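Local coordinates for protein WZI (Escherichia coli, PDB 2YNK) that acts as an outer-membrane beta-barrel lectin, binding carbohydrate and underpinning assembly of the group 1 capsule, at residues Leu25-Thr29 with Trp30-Gln34; Ile121-Ser125 with Arg126-Asn130; Ala15-Asp19 with Arg20-His24. One frame throughout, in Å; residues are numbered along the deposited sequence.

Contact 1. Residues Leu25-Thr29 with Trp30-Gln34; sequences LSLST and WPLSQ
W30 sets its CG anti to its own carbonyl carbon (chi1 -64°), and this swings the indole back along the chain until its N-H meets the carbonyl of L27. T29-L32 form a type VIb turn about the cis peptide bond between W30 and P31, in the N-terminal part of the chain that lies against strands of the barrel. W30 NE1 donates to L27 O at 2.9 Å; the bond is bent (142°), and the nitrogen stands above the carbonyl plane. Together with L32 over one face it restrains the rotation of the ring, and it gives the buried indole N-H an acceptor. L32, returned by the turn, lays its CG over the centre of that indole face, 3.7 Å above the plane. From there its CD1 meets L27 CD2 at 3.9 Å, the two leucine side chains meeting at a slant, while L27 CD2 also lies 4.3 Å from W30 CZ2. F86 adds an edge-to-face ring contact to W30. The hydroxyls face other partners: S26 and S28 bond to E227, and T29 OG1 to R217. The remaining branch of L32, CD2, touches two backbone oxygens, at 3.3 Å from T29 O and 3.6 Å from S26 O.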
ATOM      1  N   LEU A  25      -7.300   2.964  15.241  1.00 53.79           N
ATOM      2  CA  LEU A  25      -7.538   2.250  14.004  1.00 52.71           C
ATOM      3  C   LEU A  25      -6.245   1.854  13.319  1.00 51.05           C
ATOM      4  O   LEU A  25      -5.425   2.713  12.988  1.00 52.10           O
ATOM      5  CB  LEU A  25      -8.318   3.157  13.059  1.00 53.27           C
ATOM      6  CG  LEU A  25      -8.722   2.551  11.727  1.00 51.91           C
ATOM      7  CD1 LEU A  25      -9.692   1.417  11.994  1.00 53.58           C
ATOM      8  CD2 LEU A  25      -9.348   3.607  10.833  1.00 52.49           C
ATOM      9  N   SER A  26      -6.066   0.564  13.074  1.00 49.39           N
ATOM     10  CA  SER A  26      -4.884   0.113  12.357  1.00 49.00           C
ATOM     11  C   SER A  26      -4.942   0.513  10.878  1.00 48.88           C
ATOM     12  O   SER A  26      -5.968   0.340  10.206  1.00 48.32           O
ATOM     13  CB  SER A  26      -4.732  -1.393  12.459  1.00 48.73           C
ATOM     14  OG  SER A  26      -3.497  -1.782  11.894  1.00 49.21           O
ATOM     15  N   LEU A  27      -3.836   1.053  10.384  1.00 48.35           N
ATOM     16  CA  LEU A  27      -3.715   1.397   8.982  1.00 47.45           C
ATOM     17  C   LEU A  27      -2.543   0.663   8.340  1.00 47.11           C
ATOM     18  O   LEU A  27      -2.002   1.133   7.350  1.00 46.91           O
ATOM     19  CB  LEU A  27      -3.525   2.904   8.835  1.00 46.54           C
ATOM     20  CG  LEU A  27      -4.649   3.781   9.379  1.00 46.50           C
ATOM     21  CD1 LEU A  27      -4.273   5.253   9.273  1.00 46.01           C
ATOM     22  CD2 LEU A  27      -5.944   3.509   8.641  1.00 46.24           C
ATOM     23  N   SER A  28      -2.155  -0.490   8.884  1.00 47.44           N
ATOM     24  CA  SER A  28      -0.984  -1.205   8.364  1.00 47.65           C
ATOM     25  C   SER A  28      -1.340  -2.495   7.610  1.00 48.07           C
ATOM     26  O   SER A  28      -0.452  -3.230   7.182  1.00 52.06           O
ATOM     27  CB  SER A  28       0.004  -1.502   9.491  1.00 48.07           C
ATOM     28  OG  SER A  28      -0.478  -2.535  10.320  1.00 49.74           O
ATOM     29  N   THR A  29      -2.631  -2.760   7.437  1.00 47.04           N
ATOM     30  CA  THR A  29      -3.088  -3.878   6.636  1.00 45.29           C
ATOM     31  C   THR A  29      -4.237  -3.432   5.748  1.00 46.51           C
ATOM     32  O   THR A  29      -5.382  -3.324   6.202  1.00 48.28           O
ATOM     33  CB  THR A  29      -3.517  -5.049   7.515  1.00 45.25           C
ATOM     34  OG1 THR A  29      -2.355  -5.616   8.118  1.00 48.24           O
ATOM     35  CG2 THR A  29      -4.203  -6.113   6.719  1.00 44.34           C
ATOM     36  N   TRP A  30      -3.906  -3.162   4.480  1.00 46.02           N
ATOM     37  CA  TRP A  30      -4.891  -2.854   3.456  1.00 44.67           C
ATOM     38  C   TRP A  30      -5.132  -4.054   2.587  1.00 43.28           C
ATOM     39  O   TRP A  30      -4.232  -4.860   2.394  1.00 44.44           O
ATOM     40  CB  TRP A  30      -4.414  -1.700   2.609  1.00 45.20           C
ATOM     41  CG  TRP A  30      -4.281  -0.431   3.393  1.00 46.00           C
ATOM     42  CD1 TRP A  30      -3.348  -0.135   4.375  1.00 46.45           C
ATOM     43  CD2 TRP A  30      -5.130   0.757   3.299  1.00 46.76           C
ATOM     44  NE1 TRP A  30      -3.555   1.122   4.875  1.00 47.59           N
ATOM     45  CE2 TRP A  30      -4.605   1.711   4.270  1.00 47.07           C
ATOM     46  CE3 TRP A  30      -6.227   1.111   2.530  1.00 47.03           C
ATOM     47  CZ2 TRP A  30      -5.167   2.960   4.445  1.00 48.32           C
ATOM     48  CZ3 TRP A  30      -6.789   2.373   2.715  1.00 47.80           C
ATOM     49  CH2 TRP A  30      -6.270   3.276   3.651  1.00 48.88           C
ATOM     50  N   PRO A  31      -6.350  -4.190   2.044  1.00 41.46           N
ATOM     51  CA  PRO A  31      -7.452  -3.246   2.151  1.00 42.11           C
ATOM     52  C   PRO A  31      -8.086  -3.243   3.543  1.00 44.13           C
ATOM     53  O   PRO A  31      -7.994  -4.233   4.272  1.00 44.66           O
ATOM     54  CB  PRO A  31      -8.435  -3.760   1.105  1.00 39.89           C
ATOM     55  CG  PRO A  31      -8.235  -5.216   1.130  1.00 39.48           C
ATOM     56  CD  PRO A  31      -6.759  -5.410   1.335  1.00 40.09           C
ATOM     57  N   LEU A  32      -8.709  -2.125   3.904  1.00 45.66           N
ATOM     58  CA  LEU A  32      -9.387  -1.989   5.204  1.00 46.27           C
ATOM     59  C   LEU A  32     -10.864  -2.336   5.072  1.00 47.05           C
ATOM     60  O   LEU A  32     -11.509  -1.959   4.101  1.00 49.19           O
ATOM     61  CB  LEU A  32      -9.278  -0.552   5.722  1.00 45.26           C
ATOM     62  CG  LEU A  32      -7.898   0.097   5.781  1.00 43.39           C
ATOM     63  CD1 LEU A  32      -8.031   1.587   6.012  1.00 43.10           C
ATOM     64  CD2 LEU A  32      -7.049  -0.554   6.855  1.00 42.67           C
ATOM     65  N   SER A  33     -11.404  -3.034   6.062  1.00 48.54           N
ATOM     66  CA  SER A  33     -12.860  -3.203   6.190  1.00 48.16           C
ATOM     67  C   SER A  33     -13.520  -1.877   6.566  1.00 46.90           C
ATOM     68  O   SER A  33     -13.104  -1.229   7.504  1.00 46.05           O
ATOM     69  CB  SER A  33     -13.175  -4.243   7.255  1.00 48.48           C
ATOM     70  OG  SER A  33     -12.414  -5.422   7.046  1.00 46.97           O
ATOM     71  N   GLN A  34     -14.535  -1.470   5.819  1.00 47.41           N
ATOM     72  CA  GLN A  34     -15.214  -0.199   6.075  1.00 50.15           C
ATOM     73  C   GLN A  34     -15.886  -0.237   7.464  1.00 52.08           C
ATOM     74  O   GLN A  34     -15.849   0.734   8.216  1.00 49.59           O
ATOM     75  CB  GLN A  34     -16.255   0.090   4.976  1.00 50.39           C
ATOM     76  CG  GLN A  34     -16.506   1.568   4.725  1.00 50.82           C
ATOM     77  CD  GLN A  34     -17.749   1.835   3.892  1.00 52.40           C
ATOM     78  OE1 GLN A  34     -17.902   1.320   2.786  1.00 50.98           O
ATOM     79  NE2 GLN A  34     -18.649   2.657   4.427  1.00 55.75           N
TER

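Contact 2. Residues Ile121-Ser125 with Arg126-Asn130; sequences ISNGS and RFNAN
The F127 ring has the hydroxyl of S125 at its edge, in the ring plane, with S125 OG 4.0 Å from F127 CD2. The same ring puts CE2 over one face of the guanidinium of the preceding residue, R126, 4.1 Å above its plane and away from its centre. The carboxamides of N123 and N128 are turned almost perpendicular, 84° apart, and N123 ND2 reaches the N128 CB at 3.8 Å. Two hydrogen bonds brace this local turn. F127 N donates nearly straight (167°) to S125 OG at 3.1 Å, an ST turn made possible because the hydroxyl lies anti to the S125 backbone nitrogen (chi1 170°). N123 ND2 binds S125 O at 3.1 Å, approaching in the carbonyl plane, so the side chain of N123 spans the bend ahead of the strand. The amide oxygen of N123, OD1, takes a weak hydrogen bond from Q355 NE2. R126, one of the residues lining a dodecane pocket, touches that bound hydrocarbon. The turn ends the connection from strand 107-116 to strand 127-138 of the antiparallel barrel: R126 and F127 rest on V115, and N128 pairs through its backbone with N114.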
ATOM      1  N   ILE A 121       4.180  -0.808 -17.068  1.00 53.06           N
ATOM      2  CA  ILE A 121       4.180  -2.217 -16.694  1.00 52.54           C
ATOM      3  C   ILE A 121       3.579  -3.015 -17.854  1.00 52.22           C
ATOM      4  O   ILE A 121       2.565  -2.618 -18.403  1.00 55.10           O
ATOM      5  CB  ILE A 121       3.381  -2.444 -15.383  1.00 49.74           C
ATOM      6  CG1 ILE A 121       3.895  -1.522 -14.271  1.00 50.24           C
ATOM      7  CG2 ILE A 121       3.476  -3.889 -14.926  1.00 48.06           C
ATOM      8  CD1 ILE A 121       3.429  -1.904 -12.877  1.00 47.87           C
ATOM      9  N   SER A 122       4.206  -4.124 -18.236  1.00 53.62           N
ATOM     10  CA  SER A 122       3.705  -4.941 -19.351  1.00 56.15           C
ATOM     11  C   SER A 122       2.363  -5.553 -19.045  1.00 56.46           C
ATOM     12  O   SER A 122       1.975  -5.685 -17.879  1.00 58.99           O
ATOM     13  CB  SER A 122       4.668  -6.083 -19.686  1.00 58.66           C
ATOM     14  OG  SER A 122       5.788  -5.591 -20.389  1.00 65.25           O
ATOM     15  N   ASN A 123       1.664  -5.951 -20.100  1.00 55.71           N
ATOM     16  CA  ASN A 123       0.401  -6.630 -19.950  1.00 56.55           C
ATOM     17  C   ASN A 123       0.057  -7.418 -21.196  1.00 58.78           C
ATOM     18  O   ASN A 123       0.769  -7.345 -22.200  1.00 67.50           O
ATOM     19  CB  ASN A 123      -0.698  -5.607 -19.645  1.00 58.40           C
ATOM     20  CG  ASN A 123      -1.695  -6.100 -18.612  1.00 56.18           C
ATOM     21  OD1 ASN A 123      -1.370  -6.902 -17.737  1.00 51.49           O
ATOM     22  ND2 ASN A 123      -2.921  -5.609 -18.711  1.00 60.38           N
ATOM     23  N   GLY A 124      -1.014  -8.199 -21.120  1.00 57.44           N
ATOM     24  CA  GLY A 124      -1.525  -8.916 -22.280  1.00 55.78           C
ATOM     25  C   GLY A 124      -2.184  -7.967 -23.264  1.00 55.05           C
ATOM     26  O   GLY A 124      -2.161  -8.190 -24.464  1.00 57.40           O
ATOM     27  N   SER A 125      -2.731  -6.878 -22.748  1.00 53.78           N
ATOM     28  CA  SER A 125      -3.670  -6.060 -23.492  1.00 52.71           C
ATOM     29  C   SER A 125      -3.730  -4.716 -22.835  1.00 54.57           C
ATOM     30  O   SER A 125      -3.520  -4.612 -21.623  1.00 63.60           O
ATOM     31  CB  SER A 125      -5.052  -6.698 -23.417  1.00 49.83           C
ATOM     32  OG  SER A 125      -6.030  -5.828 -23.922  1.00 48.48           O
ATOM     33  N   ARG A 126      -4.044  -3.685 -23.601  1.00 55.38           N
ATOM     34  CA  ARG A 126      -4.197  -2.351 -23.027  1.00 55.25           C
ATOM     35  C   ARG A 126      -5.490  -2.211 -22.219  1.00 52.85           C
ATOM     36  O   ARG A 126      -5.715  -1.182 -21.603  1.00 52.33           O
ATOM     37  CB  ARG A 126      -4.131  -1.277 -24.113  1.00 59.17           C
ATOM     38  CG  ARG A 126      -5.291  -1.259 -25.096  1.00 61.81           C
ATOM     39  CD  ARG A 126      -4.815  -0.683 -26.420  1.00 67.17           C
ATOM     40  NE  ARG A 126      -5.893  -0.493 -27.390  1.00 70.85           N
ATOM     41  CZ  ARG A 126      -6.586   0.632 -27.554  1.00 73.24           C
ATOM     42  NH1 ARG A 126      -6.345   1.711 -26.804  1.00 74.32           N
ATOM     43  NH2 ARG A 126      -7.540   0.676 -28.475  1.00 74.59           N
ATOM     44  N   PHE A 127      -6.328  -3.242 -22.248  1.00 51.56           N
ATOM     45  CA  PHE A 127      -7.544  -3.309 -21.462  1.00 50.84           C
ATOM     46  C   PHE A 127      -7.325  -4.237 -20.288  1.00 50.15           C
ATOM     47  O   PHE A 127      -6.726  -5.309 -20.464  1.00 49.82           O
ATOM     48  CB  PHE A 127      -8.684  -3.899 -22.287  1.00 51.32           C
ATOM     49  CG  PHE A 127      -9.233  -2.976 -23.326  1.00 52.29           C
ATOM     50  CD1 PHE A 127     -10.181  -2.018 -22.985  1.00 52.78           C
ATOM     51  CD2 PHE A 127      -8.841  -3.094 -24.654  1.00 52.83           C
ATOM     52  CE1 PHE A 127     -10.711  -1.181 -23.950  1.00 54.73           C
ATOM     53  CE2 PHE A 127      -9.365  -2.260 -25.626  1.00 53.83           C
ATOM     54  CZ  PHE A 127     -10.297  -1.302 -25.278  1.00 55.40           C
ATOM     55  N   ASN A 128      -7.834  -3.859 -19.108  1.00 47.41           N
ATOM     56  CA  ASN A 128      -7.773  -4.748 -17.946  1.00 45.77           C
ATOM     57  C   ASN A 128      -8.811  -4.453 -16.859  1.00 45.86           C
ATOM     58  O   ASN A 128      -9.473  -3.411 -16.860  1.00 46.53           O
ATOM     59  CB  ASN A 128      -6.374  -4.738 -17.354  1.00 44.28           C
ATOM     60  CG  ASN A 128      -6.123  -3.532 -16.499  1.00 44.76           C
ATOM     61  OD1 ASN A 128      -6.412  -3.556 -15.323  1.00 48.12           O
ATOM     62  ND2 ASN A 128      -5.583  -2.472 -17.080  1.00 45.42           N
ATOM     63  N   ALA A 129      -8.938  -5.391 -15.929  1.00 44.54           N
ATOM     64  CA  ALA A 129      -9.911  -5.286 -14.858  1.00 43.64           C
ATOM     65  C   ALA A 129      -9.233  -5.221 -13.487  1.00 42.17           C
ATOM     66  O   ALA A 129      -9.682  -5.873 -12.550  1.00 41.03           O
ATOM     67  CB  ALA A 129     -10.872  -6.464 -14.928  1.00 43.32           C
ATOM     68  N   ASN A 130      -8.152  -4.438 -13.383  1.00 42.45           N
ATOM     69  CA  ASN A 130      -7.413  -4.269 -12.124  1.00 41.98           C
ATOM     70  C   ASN A 130      -8.284  -3.552 -11.067  1.00 44.89           C
ATOM     71  O   ASN A 130      -9.019  -2.599 -11.363  1.00 44.81           O
ATOM     72  CB  ASN A 130      -6.099  -3.496 -12.345  1.00 41.54           C
ATOM     73  CG  ASN A 130      -5.050  -4.282 -13.177  1.00 42.57           C
ATOM     74  OD1 ASN A 130      -3.980  -3.750 -13.522  1.00 40.26           O
ATOM     75  ND2 ASN A 130      -5.353  -5.537 -13.498  1.00 40.83           N
TER

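Contact 3. Residues Ala15-Asp19 with Arg20-His24; sequences AWLSD and RGVIH
R20 N donates to W16 O at 3.2 Å, the last regular helical bond of helix 8-19, and G21 N reaches S18 O at 3.1 Å from above that carbonyl's plane. L17 O then receives two weak bonds, from V22 N at 3.0 Å and from I23 N at 3.3 Å, as the chain doubles back over the final turn. The charged side chains beside this end look to other parts of the protein: R20 NE forms a salt bridge with E51 and R20 NH1 bonds to H315 O, while D19 bridges to K276 and bonds to S288. The backbone is a Schellman motif, with G21 at positive phi (75°) ending the helix. Over the indole of W16 lies the aliphatic part of R20: CD sits 3.3 Å from the centroid of the six-membered ring and almost on its normal, a CH-pi contact. The two side chains extend alongside each other in the same direction, and a bend at chi3 (66°) leaves the guanidinium only 21° from parallel to the indole. W16 NE1 itself bonds to H316 O. Along the adjoining helix face L17 meets both hydrophobic residues that follow the turn, CB touching I23 CD1 at 3.5 Å and CD2 reaching V22 CG1 at 3.9 Å.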
ATOM      1  N   ALA A  15      -4.719   8.404   9.287  1.00 52.93           N
ATOM      2  CA  ALA A  15      -3.461   8.362  10.038  1.00 52.80           C
ATOM      3  C   ALA A  15      -3.295   9.605  10.910  1.00 53.09           C
ATOM      4  O   ALA A  15      -2.730   9.543  12.003  1.00 53.81           O
ATOM      5  CB  ALA A  15      -2.277   8.217   9.087  1.00 49.32           C
ATOM      6  N   TRP A  16      -3.781  10.730  10.406  1.00 54.23           N
ATOM      7  CA  TRP A  16      -3.763  11.985  11.140  1.00 56.99           C
ATOM      8  C   TRP A  16      -4.608  11.831  12.382  1.00 59.46           C
ATOM      9  O   TRP A  16      -4.153  12.084  13.494  1.00 60.45           O
ATOM     10  CB  TRP A  16      -4.286  13.100  10.233  1.00 56.63           C
ATOM     11  CG  TRP A  16      -4.123  14.517  10.737  1.00 58.07           C
ATOM     12  CD1 TRP A  16      -3.085  15.400  10.466  1.00 58.09           C
ATOM     13  CD2 TRP A  16      -5.061  15.283  11.570  1.00 57.88           C
ATOM     14  NE1 TRP A  16      -3.302  16.610  11.079  1.00 58.42           N
ATOM     15  CE2 TRP A  16      -4.471  16.608  11.746  1.00 58.45           C
ATOM     16  CE3 TRP A  16      -6.282  15.009  12.164  1.00 59.57           C
ATOM     17  CZ2 TRP A  16      -5.091  17.596  12.499  1.00 60.04           C
ATOM     18  CZ3 TRP A  16      -6.904  16.015  12.915  1.00 59.78           C
ATOM     19  CH2 TRP A  16      -6.319  17.275  13.081  1.00 59.64           C
ATOM     20  N   LEU A  17      -5.839  11.370  12.197  1.00 59.33           N
ATOM     21  CA  LEU A  17      -6.775  11.197  13.298  1.00 61.15           C
ATOM     22  C   LEU A  17      -6.276  10.175  14.327  1.00 62.91           C
ATOM     23  O   LEU A  17      -6.449  10.363  15.537  1.00 62.48           O
ATOM     24  CB  LEU A  17      -8.149  10.784  12.751  1.00 59.71           C
ATOM     25  CG  LEU A  17      -8.883  11.883  11.973  1.00 58.44           C
ATOM     26  CD1 LEU A  17      -9.860  11.283  10.980  1.00 56.37           C
ATOM     27  CD2 LEU A  17      -9.595  12.833  12.930  1.00 60.06           C
ATOM     28  N   SER A  18      -5.646   9.107  13.842  1.00 62.33           N
ATOM     29  CA  SER A  18      -5.217   8.005  14.705  1.00 62.23           C
ATOM     30  C   SER A  18      -4.038   8.401  15.580  1.00 61.43           C
ATOM     31  O   SER A  18      -4.018   8.104  16.769  1.00 63.98           O
ATOM     32  CB  SER A  18      -4.866   6.767  13.867  1.00 63.54           C
ATOM     33  OG  SER A  18      -4.069   5.842  14.593  1.00 66.17           O
ATOM     34  N   ASP A  19      -3.063   9.078  14.990  1.00 60.65           N
ATOM     35  CA  ASP A  19      -1.841   9.432  15.706  1.00 62.66           C
ATOM     36  C   ASP A  19      -2.058  10.577  16.686  1.00 61.36           C
ATOM     37  O   ASP A  19      -1.270  10.765  17.599  1.00 61.31           O
ATOM     38  CB  ASP A  19      -0.731   9.790  14.716  1.00 64.98           C
ATOM     39  CG  ASP A  19      -0.169   8.573  13.999  1.00 67.05           C
ATOM     40  OD1 ASP A  19      -0.834   7.513  13.973  1.00 70.92           O
ATOM     41  OD2 ASP A  19       0.952   8.677  13.464  1.00 69.75           O
ATOM     42  N   ARG A  20      -3.124  11.341  16.482  1.00 60.95           N
ATOM     43  CA  ARG A  20      -3.529  12.382  17.412  1.00 60.65           C
ATOM     44  C   ARG A  20      -4.476  11.847  18.474  1.00 60.96           C
ATOM     45  O   ARG A  20      -4.964  12.613  19.285  1.00 64.85           O
ATOM     46  CB  ARG A  20      -4.231  13.517  16.668  1.00 61.02           C
ATOM     47  CG  ARG A  20      -3.329  14.303  15.732  1.00 60.48           C
ATOM     48  CD  ARG A  20      -4.096  15.418  15.043  1.00 60.36           C
ATOM     49  NE  ARG A  20      -4.545  16.432  15.996  1.00 61.07           N
ATOM     50  CZ  ARG A  20      -3.780  17.394  16.505  1.00 60.97           C
ATOM     51  NH1 ARG A  20      -2.503  17.499  16.163  1.00 60.04           N
ATOM     52  NH2 ARG A  20      -4.300  18.261  17.373  1.00 61.97           N
ATOM     53  N   GLY A  21      -4.763  10.547  18.456  1.00 59.56           N
ATOM     54  CA  GLY A  21      -5.629   9.938  19.460  1.00 58.06           C
ATOM     55  C   GLY A  21      -7.124  10.202  19.322  1.00 56.50           C
ATOM     56  O   GLY A  21      -7.900   9.783  20.175  1.00 59.54           O
ATOM     57  N   VAL A  22      -7.541  10.879  18.259  1.00 53.00           N
ATOM     58  CA  VAL A  22      -8.959  11.139  18.024  1.00 52.16           C
ATOM     59  C   VAL A  22      -9.734   9.879  17.650  1.00 53.58           C
ATOM     60  O   VAL A  22     -10.936   9.813  17.876  1.00 53.77           O
ATOM     61  CB  VAL A  22      -9.154  12.152  16.895  1.00 50.42           C
ATOM     62  CG1 VAL A  22     -10.636  12.394  16.646  1.00 50.13           C
ATOM     63  CG2 VAL A  22      -8.420  13.446  17.215  1.00 50.36           C
ATOM     64  N   ILE A  23      -9.055   8.916  17.015  1.00 55.55           N
ATOM     65  CA  ILE A  23      -9.598   7.566  16.788  1.00 55.45           C
ATOM     66  C   ILE A  23      -8.515   6.506  17.018  1.00 56.18           C
ATOM     67  O   ILE A  23      -7.332   6.834  17.146  1.00 57.14           O
ATOM     68  CB  ILE A  23     -10.221   7.389  15.384  1.00 54.88           C
ATOM     69  CG1 ILE A  23      -9.229   7.742  14.277  1.00 55.58           C
ATOM     70  CG2 ILE A  23     -11.470   8.240  15.239  1.00 55.12           C
ATOM     71  CD1 ILE A  23      -9.847   7.754  12.889  1.00 54.91           C
ATOM     72  N   HIS A  24      -8.933   5.244  17.116  1.00 57.39           N
ATOM     73  CA  HIS A  24      -8.004   4.125  17.233  1.00 59.27           C
ATOM     74  C   HIS A  24      -8.286   3.173  16.113  1.00 58.27           C
ATOM     75  O   HIS A  24      -9.391   2.646  16.014  1.00 60.17           O
ATOM     76  CB  HIS A  24      -8.135   3.457  18.588  1.00 62.83           C
ATOM     77  CG  HIS A  24      -7.937   4.414  19.742  1.00 69.97           C
ATOM     78  ND1 HIS A  24      -6.774   5.072  19.946  1.00 72.99           N
ATOM     79  CD2 HIS A  24      -8.812   4.838  20.747  1.00 72.74           C
ATOM     80  CE1 HIS A  24      -6.893   5.865  21.028  1.00 73.85           C
ATOM     81  NE2 HIS A  24      -8.141   5.721  21.517  1.00 75.50           N
TER

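From the N terminus, contact 3 comes first, ending helix 8-19 and turning the chain into the loop that follows. That loop runs directly into contact 1, where the chain reverses at the cis proline before strand 32-33 and helix 34-42. The two are consecutive, not nested, yet they touch: the L27 side chain packs on A15, bringing the loop back against the helix it has left. Together they tie the N-terminal segment to barrel strands and to helix 49-65. Contact 2 follows much later, in the connection between strands 107-116 and 127-138. It touches neither of the others and lies across the chain's centre from contact 3, their centres about 37 Å apart.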